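Side-chain contacts in amorpha-4,11-diene synthase (PDB 4GAX), which is a sesquiterpene synthase from Artemisia annua that probably cyclises farnesyl diphosphate with release of diphosphate: residues L532-A537 against E547-L552; P34-D39 against T543-E548; N141-S146 against E174-D179; L161-A166 against E178-F183. One frame throughout, in Å; residues are numbered along the deposited sequence.

Overall arrangement
The four contacts form two groups. Interactions 3 and 4 share helix 175-194 in the N-terminal terpene synthase region, their centres about 10 Å apart. Interactions 1 and 2 both use helix 547-557 near the C-terminus, with centres about 12 Å apart, and they touch through K550, which packs on M545, I36 and W37. Along the chain interaction 2 opens first, interactions 3 and 4 lie nested within it, and interactions 1 and 2 end on the same stretch. Interaction 2 thus joins the chain's start to its end, although its centre lies about 46 Å from that of interaction 3. Through it the N-terminal segment packs against helices 282-292 and 547-557.

Interaction 1: residues L532-A537 against E547-L552; sequences LDVLYA and EEYKNL
V534 and Y549 mark the closest approach of the two backbones, their CA atoms 7.0 Å apart where the last turn of helix 519-535 faces the start of helix 547-557. V534 meets both Y549 and L552, chiefly through CG1. A chi1 of 166° turns this methyl away from the backbone N of V534 and toward the two partners. It meets L552 tip to tip, CG1 of V534 lying 3.8 Å from CD1 of L552, and it comes obliquely to the ring of Y549, 3.9 Å from CD1 of that tyrosine. The side chains of V534 and Y549 run roughly perpendicular, and F287 of helix 282-292 meets the Y549 ring edge-to-face. Nearer the surface, the extended side chain of E548 brings its OE1 to 3.6 Å from CB of A537, a van der Waals touch without a bond. On the second helix, N551 folds its amide back on the first turn: ND2 gives a nearly straight bond (172°) of 3.1 Å to the backbone O of E547, which also accepts from N551 N on the opposite face of the carbonyl plane. A weak salt bridge between K550 and E547 lies on the same helix. The two helices flank a loop that probably corresponds to the J-K loop of plant class I terpene synthases, which in relatives closes over the active site. No hydrogen bond or salt bridge spans the two segments, so the two ends of the loop meet here by van der Waals packing, mostly apolar, while the bonds of N551 and K550 stay within helix 547-557.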
loop_
_atom_site.group_PDB
_atom_site.type_symbol
_atom_site.label_atom_id
_atom_site.label_comp_id
_atom_site.label_asym_id
_atom_site.label_seq_id
_atom_site.Cartn_x
_atom_site.Cartn_y
_atom_site.Cartn_z
ATOM N N LEU A 532 4.451 -3.582 -0.744
ATOM C CA LEU A 532 5.662 -4.422 -0.701
ATOM C C LEU A 532 5.853 -5.133 -2.027
ATOM O O LEU A 532 6.986 -5.401 -2.445
ATOM C CB LEU A 532 5.594 -5.458 0.429
ATOM C CG LEU A 532 5.440 -4.979 1.883
ATOM C CD1 LEU A 532 5.013 -6.141 2.796
ATOM C CD2 LEU A 532 6.722 -4.361 2.378
ATOM N N ASP A 533 4.740 -5.423 -2.699
ATOM C CA ASP A 533 4.798 -6.089 -4.000
ATOM C C ASP A 533 5.449 -5.186 -5.043
ATOM O O ASP A 533 6.090 -5.674 -5.967
ATOM C CB ASP A 533 3.393 -6.507 -4.458
ATOM C CG ASP A 533 3.414 -7.736 -5.357
ATOM O OD1 ASP A 533 4.220 -8.666 -5.100
ATOM O OD2 ASP A 533 2.623 -7.774 -6.320
ATOM N N VAL A 534 5.285 -3.871 -4.885
ATOM C CA VAL A 534 5.919 -2.885 -5.763
ATOM C C VAL A 534 7.355 -2.639 -5.327
ATOM O O VAL A 534 8.281 -2.554 -6.146
ATOM C CB VAL A 534 5.153 -1.539 -5.716
ATOM C CG1 VAL A 534 5.989 -0.421 -6.337
ATOM C CG2 VAL A 534 3.799 -1.681 -6.428
ATOM N N LEU A 535 7.542 -2.521 -4.021
ATOM C CA LEU A 535 8.876 -2.331 -3.462
ATOM C C LEU A 535 9.827 -3.429 -3.942
ATOM O O LEU A 535 10.936 -3.151 -4.402
ATOM C CB LEU A 535 8.799 -2.351 -1.933
ATOM C CG LEU A 535 9.653 -1.356 -1.147
ATOM C CD1 LEU A 535 10.096 -1.947 0.193
ATOM C CD2 LEU A 535 10.834 -0.855 -1.963
ATOM N N TYR A 536 9.377 -4.677 -3.854
ATOM C CA TYR A 536 10.252 -5.800 -4.166
ATOM C C TYR A 536 9.900 -6.503 -5.479
ATOM O O TYR A 536 10.007 -7.722 -5.575
ATOM C CB TYR A 536 10.252 -6.798 -3.004
ATOM C CG TYR A 536 10.726 -6.189 -1.701
ATOM C CD1 TYR A 536 9.875 -6.085 -0.610
ATOM C CD2 TYR A 536 12.024 -5.705 -1.569
ATOM C CE1 TYR A 536 10.299 -5.525 0.582
ATOM C CE2 TYR A 536 12.456 -5.137 -0.381
ATOM C CZ TYR A 536 11.589 -5.052 0.691
ATOM O OH TYR A 536 12.010 -4.490 1.875
ATOM N N ALA A 537 9.511 -5.730 -6.491
ATOM C CA ALA A 537 9.025 -6.293 -7.759
ATOM C C ALA A 537 10.029 -7.186 -8.511
ATOM O O ALA A 537 9.767 -8.374 -8.724
ATOM C CB ALA A 537 8.501 -5.187 -8.672
ATOM N N GLU A 547 12.771 -0.282 -14.120
ATOM C CA GLU A 547 11.960 0.533 -15.023
ATOM C C GLU A 547 10.494 0.493 -14.591
ATOM O O GLU A 547 9.769 1.484 -14.714
ATOM C CB GLU A 547 12.096 0.029 -16.460
ATOM C CG GLU A 547 11.357 0.865 -17.510
ATOM C CD GLU A 547 12.198 2.010 -18.065
ATOM O OE1 GLU A 547 11.779 2.621 -19.075
ATOM O OE2 GLU A 547 13.274 2.301 -17.493
ATOM N N GLU A 548 10.072 -0.658 -14.076
ATOM C CA GLU A 548 8.707 -0.840 -13.616
ATOM C C GLU A 548 8.409 0.200 -12.534
ATOM O O GLU A 548 7.450 0.968 -12.644
ATOM C CB GLU A 548 8.514 -2.266 -13.089
ATOM C CG GLU A 548 7.112 -2.827 -13.258
ATOM C CD GLU A 548 7.058 -4.350 -13.118
ATOM O OE1 GLU A 548 7.370 -4.869 -12.023
ATOM O OE2 GLU A 548 6.702 -5.029 -14.109
ATOM N N TYR A 549 9.257 0.244 -11.511
ATOM C CA TYR A 549 9.100 1.195 -10.416
ATOM C C TYR A 549 9.219 2.637 -10.913
ATOM O O TYR A 549 8.473 3.517 -10.471
ATOM C CB TYR A 549 10.146 0.913 -9.330
ATOM C CG TYR A 549 10.016 1.751 -8.075
ATOM C CD1 TYR A 549 9.422 1.233 -6.926
ATOM C CD2 TYR A 549 10.504 3.055 -8.030
ATOM C CE1 TYR A 549 9.301 2.000 -5.769
ATOM C CE2 TYR A 549 10.393 3.826 -6.887
ATOM C CZ TYR A 549 9.797 3.297 -5.760
ATOM O OH TYR A 549 9.697 4.077 -4.629
ATOM N N LYS A 550 10.157 2.880 -11.826
ATOM C CA LYS A 550 10.387 4.239 -12.310
ATOM C C LYS A 550 9.150 4.796 -13.008
ATOM O O LYS A 550 8.777 5.953 -12.805
ATOM C CB LYS A 550 11.577 4.305 -13.263
ATOM C CG LYS A 550 12.069 5.733 -13.500
ATOM C CD LYS A 550 12.551 5.947 -14.923
ATOM C CE LYS A 550 13.729 5.052 -15.265
ATOM N NZ LYS A 550 14.199 5.284 -16.666
ATOM N N ASN A 551 8.510 3.980 -13.835
ATOM C CA ASN A 551 7.363 4.480 -14.578
ATOM C C ASN A 551 6.104 4.639 -13.746
ATOM O O ASN A 551 5.247 5.458 -14.079
ATOM C CB ASN A 551 7.114 3.669 -15.848
ATOM C CG ASN A 551 8.045 4.076 -16.974
ATOM O OD1 ASN A 551 7.718 4.948 -17.790
ATOM N ND2 ASN A 551 9.222 3.463 -17.012
ATOM N N LEU A 552 5.992 3.862 -12.670
ATOM C CA LEU A 552 4.907 4.048 -11.721
ATOM C C LEU A 552 5.014 5.441 -11.117
ATOM O O LEU A 552 4.009 6.153 -11.002
ATOM C CB LEU A 552 4.948 2.994 -10.601
ATOM C CG LEU A 552 4.658 1.538 -10.986
ATOM C CD1 LEU A 552 4.778 0.645 -9.767
ATOM C CD2 LEU A 552 3.279 1.376 -11.625
#

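Interaction 2: residues P34-D39 against T543-E548; sequences PSIWGD and TAMGEE
The methyl of M545 set against the edge of the W37 indole, rather than over its face, is the striking feature of this contact between two parts of the chain separated by 503 residues. CE of M545 lies close to the ring plane of W37, 3.5 Å from CZ2 of that tryptophan and 3.7 Å from its NE1. The sulfur stands further off in an oblique Met-aromatic contact, 5.3 Å from the centroid of the six-membered ring. M545 leaves its backbone with CG anti to N (chi1 -179°) and stays extended to the sulfur; the bend at chi3 (-122°) then turns the methyl to the indole edge. I36 meets the sulfur crosswise, its CG1 and CD1 each 4.1 Å from SD of M545. The same isoleucine also lays CD1 over the centre of the W37 six-membered ring, 3.5 Å above its plane, so the indole has one face and one edge packed by aliphatic groups. An ST turn, in which W37 N donates to S35 OG, forms in the backbone leading into W37. A serine at M545 would probably leave the W37 edge and the I36 side chain facing a gap, as its short side chain could reach neither. In related plant synthases the N-terminal segment and the J-K loop both help to close the active site, and the contact is consistent with such a pairing. W37 is wedged between two helices: its NE1 donates to E284 on helix 282-292, while its ring packs on K550, V553 and K554 of helix 547-557.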
loop_
_atom_site.group_PDB
_atom_site.type_symbol
_atom_site.label_atom_id
_atom_site.label_comp_id
_atom_site.label_asym_id
_atom_site.label_seq_id
_atom_site.Cartn_x
_atom_site.Cartn_y
_atom_site.Cartn_z
ATOM N N PRO A 34 23.584 8.850 -7.705
ATOM C CA PRO A 34 22.796 10.065 -7.430
ATOM C C PRO A 34 21.293 9.849 -7.692
ATOM O O PRO A 34 20.931 8.860 -8.345
ATOM C CB PRO A 34 23.381 11.102 -8.403
ATOM C CG PRO A 34 24.100 10.300 -9.457
ATOM C CD PRO A 34 24.574 9.047 -8.781
ATOM N N SER A 35 20.429 10.719 -7.164
ATOM C CA SER A 35 18.998 10.616 -7.471
ATOM C C SER A 35 18.841 10.771 -8.982
ATOM O O SER A 35 19.543 11.586 -9.606
ATOM C CB SER A 35 18.197 11.704 -6.760
ATOM O OG SER A 35 16.838 11.700 -7.179
ATOM N N ILE A 36 17.952 9.983 -9.581
ATOM C CA ILE A 36 17.793 10.039 -11.032
ATOM C C ILE A 36 16.878 11.198 -11.425
ATOM O O ILE A 36 16.759 11.543 -12.603
ATOM C CB ILE A 36 17.264 8.710 -11.601
ATOM C CG1 ILE A 36 15.815 8.467 -11.173
ATOM C CG2 ILE A 36 18.159 7.555 -11.169
ATOM C CD1 ILE A 36 14.841 8.402 -12.347
ATOM N N TRP A 37 16.260 11.813 -10.423
ATOM C CA TRP A 37 15.220 12.806 -10.656
ATOM C C TRP A 37 15.739 14.240 -10.767
ATOM O O TRP A 37 15.045 15.117 -11.283
ATOM C CB TRP A 37 14.174 12.697 -9.552
ATOM C CG TRP A 37 13.647 11.306 -9.445
ATOM C CD1 TRP A 37 14.002 10.353 -8.527
ATOM C CD2 TRP A 37 12.686 10.688 -10.314
ATOM N NE1 TRP A 37 13.311 9.187 -8.767
ATOM C CE2 TRP A 37 12.495 9.368 -9.855
ATOM C CE3 TRP A 37 11.965 11.128 -11.428
ATOM C CZ2 TRP A 37 11.615 8.483 -10.479
ATOM C CZ3 TRP A 37 11.092 10.248 -12.044
ATOM C CH2 TRP A 37 10.924 8.942 -11.569
ATOM N N GLY A 38 16.955 14.485 -10.290
ATOM C CA GLY A 38 17.513 15.829 -10.346
ATOM C C GLY A 38 16.707 16.834 -9.537
ATOM O O GLY A 38 16.273 16.531 -8.425
ATOM N N ASP A 39 16.492 18.023 -10.098
ATOM C CA ASP A 39 15.801 19.101 -9.386
ATOM C C ASP A 39 14.365 19.355 -9.875
ATOM O O ASP A 39 13.764 20.389 -9.542
ATOM C CB ASP A 39 16.615 20.400 -9.475
ATOM C CG ASP A 39 17.939 20.319 -8.723
ATOM O OD1 ASP A 39 18.936 20.899 -9.211
ATOM O OD2 ASP A 39 17.980 19.684 -7.643
ATOM N N THR A 543 18.389 1.295 -4.200
ATOM C CA THR A 543 19.751 1.575 -4.650
ATOM C C THR A 543 19.744 1.485 -6.169
ATOM O O THR A 543 20.164 2.409 -6.869
ATOM C CB THR A 543 20.752 0.555 -4.089
ATOM O OG1 THR A 543 20.671 -0.662 -4.844
ATOM C CG2 THR A 543 20.448 0.267 -2.628
ATOM N N ALA A 544 19.262 0.350 -6.666
ATOM C CA ALA A 544 18.901 0.217 -8.067
ATOM C C ALA A 544 17.543 0.879 -8.234
ATOM O O ALA A 544 17.029 1.499 -7.305
ATOM C CB ALA A 544 18.828 -1.244 -8.464
ATOM N N MET A 545 16.963 0.755 -9.419
ATOM C CA MET A 545 15.595 1.199 -9.639
ATOM C C MET A 545 15.078 0.610 -10.936
ATOM O O MET A 545 15.456 1.058 -12.022
ATOM C CB MET A 545 15.490 2.723 -9.700
ATOM C CG MET A 545 14.064 3.206 -9.916
ATOM S SD MET A 545 13.924 4.936 -10.389
ATOM C CE MET A 545 12.893 5.529 -9.064
ATOM N N GLY A 546 14.219 -0.398 -10.818
ATOM C CA GLY A 546 13.632 -1.033 -11.982
ATOM C C GLY A 546 12.806 -0.061 -12.805
ATOM O O GLY A 546 12.215 0.878 -12.256
ATOM N N GLU A 547 12.771 -0.282 -14.120
ATOM C CA GLU A 547 11.960 0.533 -15.023
ATOM C C GLU A 547 10.494 0.493 -14.591
ATOM O O GLU A 547 9.769 1.484 -14.714
ATOM C CB GLU A 547 12.096 0.029 -16.460
ATOM C CG GLU A 547 11.357 0.865 -17.510
ATOM C CD GLU A 547 12.198 2.010 -18.065
ATOM O OE1 GLU A 547 11.779 2.621 -19.075
ATOM O OE2 GLU A 547 13.274 2.301 -17.493
ATOM N N GLU A 548 10.072 -0.658 -14.076
ATOM C CA GLU A 548 8.707 -0.840 -13.616
ATOM C C GLU A 548 8.409 0.200 -12.534
ATOM O O GLU A 548 7.450 0.968 -12.644
ATOM C CB GLU A 548 8.514 -2.266 -13.089
ATOM C CG GLU A 548 7.112 -2.827 -13.258
ATOM C CD GLU A 548 7.058 -4.350 -13.118
ATOM O OE1 GLU A 548 7.370 -4.869 -12.023
ATOM O OE2 GLU A 548 6.702 -5.029 -14.109
#

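Interaction 3: residues N141-S146 against E174-D179; sequences NHKDES and EIILED
The ionic part of this contact is a single salt bridge, in which K143 brings NZ to within 3.2 Å of OD2 of D179. The two side chains cross at about a right angle, and the ammonium group approaches one oxygen of the carboxylate. K143 reaches it by a bent path, turning at chi2 (-122°) and again at chi3 (-101°). F149 adds a cation-pi contact to the same lysine, so its charge has both an anionic and an aromatic partner. Both segments belong to the all-helical N-terminal domain of plant terpene synthases, and here the loop that follows helix 120-129 is laid against the first turns of helix 175-194, at the surface of the molecule. Replacing K143 with a leucine would probably leave D179 without this positive partner and strip F149 of its cation. The apolar part belongs to the aliphatic stem of the lysine, which slides past I176 in the opposite direction. CD1 of I176 touches it at two places, 4.1 Å from CE of K143 and 4.2 Å from CG of K143. I176 also packs on C136, earlier in the same loop.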
loop_
_atom_site.group_PDB
_atom_site.type_symbol
_atom_site.label_atom_id
_atom_site.label_comp_id
_atom_site.label_asym_id
_atom_site.label_seq_id
_atom_site.Cartn_x
_atom_site.Cartn_y
_atom_site.Cartn_z
ATOM N N ASN A 141 -23.815 -21.184 -6.943
ATOM C CA ASN A 141 -24.523 -21.340 -8.215
ATOM C C ASN A 141 -23.777 -20.813 -9.444
ATOM O O ASN A 141 -24.356 -20.642 -10.520
ATOM C CB ASN A 141 -25.956 -20.816 -8.121
ATOM C CG ASN A 141 -26.792 -21.621 -7.139
ATOM O OD1 ASN A 141 -26.858 -22.856 -7.212
ATOM N ND2 ASN A 141 -27.414 -20.926 -6.194
ATOM N N HIS A 142 -22.482 -20.558 -9.282
ATOM C CA HIS A 142 -21.606 -20.382 -10.446
ATOM C C HIS A 142 -21.233 -21.759 -11.003
ATOM O O HIS A 142 -20.714 -21.874 -12.115
ATOM C CB HIS A 142 -20.344 -19.610 -10.069
ATOM C CG HIS A 142 -20.556 -18.134 -9.991
ATOM N ND1 HIS A 142 -21.417 -17.556 -9.085
ATOM C CD2 HIS A 142 -20.041 -17.119 -10.725
ATOM C CE1 HIS A 142 -21.414 -16.243 -9.256
ATOM N NE2 HIS A 142 -20.588 -15.956 -10.248
ATOM N N LYS A 143 -21.525 -22.808 -10.232
ATOM C CA LYS A 143 -21.192 -24.171 -10.651
ATOM C C LYS A 143 -22.426 -24.998 -10.976
ATOM O O LYS A 143 -23.501 -24.784 -10.402
ATOM C CB LYS A 143 -20.379 -24.876 -9.565
ATOM C CG LYS A 143 -19.167 -24.079 -9.127
ATOM C CD LYS A 143 -17.880 -24.857 -9.314
ATOM C CE LYS A 143 -17.397 -25.445 -7.999
ATOM N NZ LYS A 143 -15.935 -25.731 -8.034
ATOM N N ASP A 144 -22.239 -25.951 -11.888
ATOM C CA ASP A 144 -23.225 -26.974 -12.225
ATOM C C ASP A 144 -23.713 -27.789 -11.045
ATOM O O ASP A 144 -23.187 -27.686 -9.941
ATOM C CB ASP A 144 -22.575 -27.991 -13.160
ATOM C CG ASP A 144 -22.766 -27.652 -14.597
ATOM O OD1 ASP A 144 -23.572 -26.737 -14.880
ATOM O OD2 ASP A 144 -22.126 -28.309 -15.443
ATOM N N GLU A 145 -24.703 -28.641 -11.312
ATOM C CA GLU A 145 -25.072 -29.707 -10.388
ATOM C C GLU A 145 -23.878 -30.665 -10.236
ATOM O O GLU A 145 -23.692 -31.291 -9.192
ATOM C CB GLU A 145 -26.290 -30.460 -10.932
ATOM C CG GLU A 145 -26.927 -31.444 -9.960
ATOM C CD GLU A 145 -27.838 -32.451 -10.658
ATOM O OE1 GLU A 145 -28.629 -32.041 -11.539
ATOM O OE2 GLU A 145 -27.758 -33.656 -10.330
ATOM N N SER A 146 -23.068 -30.748 -11.290
ATOM C CA SER A 146 -21.854 -31.568 -11.318
ATOM C C SER A 146 -20.696 -30.932 -10.555
ATOM O O SER A 146 -19.688 -31.583 -10.270
ATOM C CB SER A 146 -21.421 -31.807 -12.767
ATOM O OG SER A 146 -22.342 -32.652 -13.433
ATOM N N GLU A 174 -10.722 -21.462 1.223
ATOM C CA GLU A 174 -11.896 -21.208 0.384
ATOM C C GLU A 174 -11.736 -21.844 -0.995
ATOM O O GLU A 174 -11.322 -21.189 -1.957
ATOM C CB GLU A 174 -12.207 -19.704 0.323
ATOM C CG GLU A 174 -12.630 -19.193 1.708
ATOM C CD GLU A 174 -12.923 -17.712 1.761
ATOM O OE1 GLU A 174 -12.259 -16.927 1.040
ATOM O OE2 GLU A 174 -13.819 -17.325 2.547
ATOM N N ILE A 175 -12.069 -23.133 -1.065
ATOM C CA ILE A 175 -11.774 -23.945 -2.234
ATOM C C ILE A 175 -12.519 -23.459 -3.465
ATOM O O ILE A 175 -11.998 -23.560 -4.591
ATOM C CB ILE A 175 -12.127 -25.433 -2.009
ATOM C CG1 ILE A 175 -11.754 -25.867 -0.598
ATOM C CG2 ILE A 175 -11.421 -26.329 -3.031
ATOM C CD1 ILE A 175 -12.889 -26.536 0.156
ATOM N N ILE A 176 -13.735 -22.948 -3.277
ATOM C CA ILE A 176 -14.485 -22.489 -4.446
ATOM C C ILE A 176 -13.769 -21.330 -5.152
ATOM O O ILE A 176 -13.827 -21.220 -6.389
ATOM C CB ILE A 176 -15.969 -22.168 -4.167
ATOM C CG1 ILE A 176 -16.714 -21.965 -5.489
ATOM C CG2 ILE A 176 -16.116 -20.922 -3.279
ATOM C CD1 ILE A 176 -18.168 -22.367 -5.457
ATOM N N LEU A 177 -13.059 -20.500 -4.385
ATOM C CA LEU A 177 -12.273 -19.413 -4.995
ATOM C C LEU A 177 -10.880 -19.845 -5.473
ATOM O O LEU A 177 -10.340 -19.273 -6.434
ATOM C CB LEU A 177 -12.158 -18.207 -4.064
ATOM C CG LEU A 177 -13.473 -17.497 -3.763
ATOM C CD1 LEU A 177 -13.225 -16.442 -2.677
ATOM C CD2 LEU A 177 -14.056 -16.857 -4.996
ATOM N N GLU A 178 -10.268 -20.822 -4.808
ATOM C CA GLU A 178 -9.086 -21.439 -5.411
ATOM C C GLU A 178 -9.471 -22.007 -6.795
ATOM O O GLU A 178 -8.788 -21.781 -7.800
ATOM C CB GLU A 178 -8.545 -22.566 -4.516
ATOM C CG GLU A 178 -8.041 -22.098 -3.163
ATOM C CD GLU A 178 -6.840 -21.173 -3.272
ATOM O OE1 GLU A 178 -6.057 -21.312 -4.248
ATOM O OE2 GLU A 178 -6.676 -20.315 -2.369
ATOM N N ASP A 179 -10.573 -22.748 -6.834
ATOM C CA ASP A 179 -11.080 -23.294 -8.093
ATOM C C ASP A 179 -11.370 -22.190 -9.102
ATOM O O ASP A 179 -11.011 -22.295 -10.281
ATOM C CB ASP A 179 -12.355 -24.106 -7.843
ATOM C CG ASP A 179 -12.075 -25.436 -7.151
ATOM O OD1 ASP A 179 -10.881 -25.799 -7.023
ATOM O OD2 ASP A 179 -13.045 -26.126 -6.755
#

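Interaction 4: residues L161-A166 against E178-F183; sequences LELYEA and EDALVF
Within 161-166, L163 is the first residue to meet segment 178-183, and it receives the methyl of A180 into its fork. CB of A180 lies 3.8 Å from CD1 of L163, 4.0 Å from CG of L163 and 4.1 Å from CD2 of L163, so the small residue fits against the branch point itself. Y164 follows, at the point where the backbones come nearest, its CA only 5.9 Å from CA of L181. Its ring is carried out with CG anti to the backbone N (chi1 167°), which brings its CD1 and CE1 atoms to L181. There CD1 of L181 approaches obliquely, 3.7 Å from CE1 of Y164 and 3.8 Å from CD1 of Y164. The phenol end looks elsewhere: Y164 OH is hydrogen-bonded to the backbone O of A209. Between the segments the contact is wholly apolar and largely buried within the N-terminal domain. Helix 157-167 is packed between several helices, with helix 175-194 also meeting L163 and Y164 through T184, helix 200-211 meeting Y164 through L210, and helix 120-129 meeting L163 through S121.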
loop_
_atom_site.group_PDB
_atom_site.type_symbol
_atom_site.label_atom_id
_atom_site.label_comp_id
_atom_site.label_asym_id
_atom_site.label_seq_id
_atom_site.Cartn_x
_atom_site.Cartn_y
_atom_site.Cartn_z
ATOM N N LEU A 161 -14.062 -11.736 -15.604
ATOM C CA LEU A 161 -13.153 -10.800 -14.963
ATOM C C LEU A 161 -13.584 -10.435 -13.555
ATOM O O LEU A 161 -12.739 -10.334 -12.664
ATOM C CB LEU A 161 -13.016 -9.528 -15.804
ATOM C CG LEU A 161 -11.787 -9.409 -16.692
ATOM C CD1 LEU A 161 -11.870 -8.093 -17.458
ATOM C CD2 LEU A 161 -10.518 -9.472 -15.835
ATOM N N GLU A 162 -14.883 -10.211 -13.343
ATOM C CA GLU A 162 -15.361 -9.883 -11.999
ATOM C C GLU A 162 -15.095 -11.035 -11.037
ATOM O O GLU A 162 -14.782 -10.822 -9.855
ATOM C CB GLU A 162 -16.863 -9.539 -11.990
ATOM C CG GLU A 162 -17.219 -8.199 -12.620
ATOM C CD GLU A 162 -18.722 -7.891 -12.553
ATOM O OE1 GLU A 162 -19.519 -8.812 -12.247
ATOM O OE2 GLU A 162 -19.103 -6.722 -12.795
ATOM N N LEU A 163 -15.229 -12.259 -11.535
ATOM C CA LEU A 163 -15.007 -13.434 -10.696
ATOM C C LEU A 163 -13.527 -13.570 -10.358
ATOM O O LEU A 163 -13.156 -13.845 -9.207
ATOM C CB LEU A 163 -15.513 -14.696 -11.412
ATOM C CG LEU A 163 -15.172 -16.030 -10.743
ATOM C CD1 LEU A 163 -15.780 -16.142 -9.334
ATOM C CD2 LEU A 163 -15.671 -17.174 -11.636
ATOM N N TYR A 164 -12.682 -13.364 -11.362
ATOM C CA TYR A 164 -11.244 -13.396 -11.153
ATOM C C TYR A 164 -10.851 -12.388 -10.057
ATOM O O TYR A 164 -10.133 -12.724 -9.110
ATOM C CB TYR A 164 -10.511 -13.110 -12.461
ATOM C CG TYR A 164 -9.034 -12.824 -12.281
ATOM C CD1 TYR A 164 -8.105 -13.859 -12.189
ATOM C CD2 TYR A 164 -8.567 -11.513 -12.205
ATOM C CE1 TYR A 164 -6.722 -13.580 -12.012
ATOM C CE2 TYR A 164 -7.201 -11.229 -12.030
ATOM C CZ TYR A 164 -6.291 -12.260 -11.934
ATOM O OH TYR A 164 -4.947 -11.958 -11.763
ATOM N N GLU A 165 -11.347 -11.164 -10.172
ATOM C CA GLU A 165 -10.995 -10.142 -9.191
ATOM C C GLU A 165 -11.461 -10.526 -7.792
ATOM O O GLU A 165 -10.743 -10.279 -6.811
ATOM C CB GLU A 165 -11.532 -8.754 -9.584
ATOM C CG GLU A 165 -11.033 -8.231 -10.932
ATOM C CD GLU A 165 -9.541 -7.880 -10.928
ATOM O OE1 GLU A 165 -8.847 -8.161 -9.920
ATOM O OE2 GLU A 165 -9.054 -7.310 -11.937
ATOM N N ALA A 166 -12.641 -11.137 -7.692
ATOM C CA ALA A 166 -13.137 -11.599 -6.384
ATOM C C ALA A 166 -12.195 -12.610 -5.698
ATOM O O ALA A 166 -12.060 -12.622 -4.453
ATOM C CB ALA A 166 -14.523 -12.195 -6.527
ATOM N N GLU A 178 -10.268 -20.822 -4.808
ATOM C CA GLU A 178 -9.086 -21.439 -5.411
ATOM C C GLU A 178 -9.471 -22.007 -6.795
ATOM O O GLU A 178 -8.788 -21.781 -7.800
ATOM C CB GLU A 178 -8.545 -22.566 -4.516
ATOM C CG GLU A 178 -8.041 -22.098 -3.163
ATOM C CD GLU A 178 -6.840 -21.173 -3.272
ATOM O OE1 GLU A 178 -6.057 -21.312 -4.248
ATOM O OE2 GLU A 178 -6.676 -20.315 -2.369
ATOM N N ASP A 179 -10.573 -22.748 -6.834
ATOM C CA ASP A 179 -11.080 -23.294 -8.093
ATOM C C ASP A 179 -11.370 -22.190 -9.102
ATOM O O ASP A 179 -11.011 -22.295 -10.281
ATOM C CB ASP A 179 -12.355 -24.106 -7.843
ATOM C CG ASP A 179 -12.075 -25.436 -7.151
ATOM O OD1 ASP A 179 -10.881 -25.799 -7.023
ATOM O OD2 ASP A 179 -13.045 -26.126 -6.755
ATOM N N ALA A 180 -12.028 -21.133 -8.645
ATOM C CA ALA A 180 -12.414 -20.049 -9.553
ATOM C C ALA A 180 -11.193 -19.338 -10.115
ATOM O O ALA A 180 -11.219 -18.833 -11.244
ATOM C CB ALA A 180 -13.346 -19.055 -8.851
ATOM N N LEU A 181 -10.114 -19.298 -9.334
ATOM C CA LEU A 181 -8.903 -18.615 -9.783
ATOM C C LEU A 181 -8.278 -19.390 -10.941
ATOM O O LEU A 181 -7.901 -18.812 -11.967
ATOM C CB LEU A 181 -7.899 -18.458 -8.632
ATOM C CG LEU A 181 -6.553 -17.828 -9.041
ATOM C CD1 LEU A 181 -6.761 -16.499 -9.793
ATOM C CD2 LEU A 181 -5.635 -17.607 -7.833
ATOM N N VAL A 182 -8.197 -20.708 -10.794
ATOM C CA VAL A 182 -7.655 -21.558 -11.854
ATOM C C VAL A 182 -8.505 -21.464 -13.125
ATOM O O VAL A 182 -7.973 -21.330 -14.230
ATOM C CB VAL A 182 -7.549 -23.029 -11.383
ATOM C CG1 VAL A 182 -7.200 -23.955 -12.553
ATOM C CG2 VAL A 182 -6.511 -23.147 -10.277
ATOM N N PHE A 183 -9.823 -21.512 -12.955
ATOM C CA PHE A 183 -10.778 -21.462 -14.067
ATOM C C PHE A 183 -10.675 -20.126 -14.832
ATOM O O PHE A 183 -10.437 -20.093 -16.040
ATOM C CB PHE A 183 -12.195 -21.693 -13.507
ATOM C CG PHE A 183 -13.303 -21.566 -14.527
ATOM C CD1 PHE A 183 -13.600 -22.619 -15.384
ATOM C CD2 PHE A 183 -14.068 -20.412 -14.593
ATOM C CE1 PHE A 183 -14.622 -22.504 -16.316
ATOM C CE2 PHE A 183 -15.097 -20.289 -15.525
ATOM C CZ PHE A 183 -15.372 -21.335 -16.381
#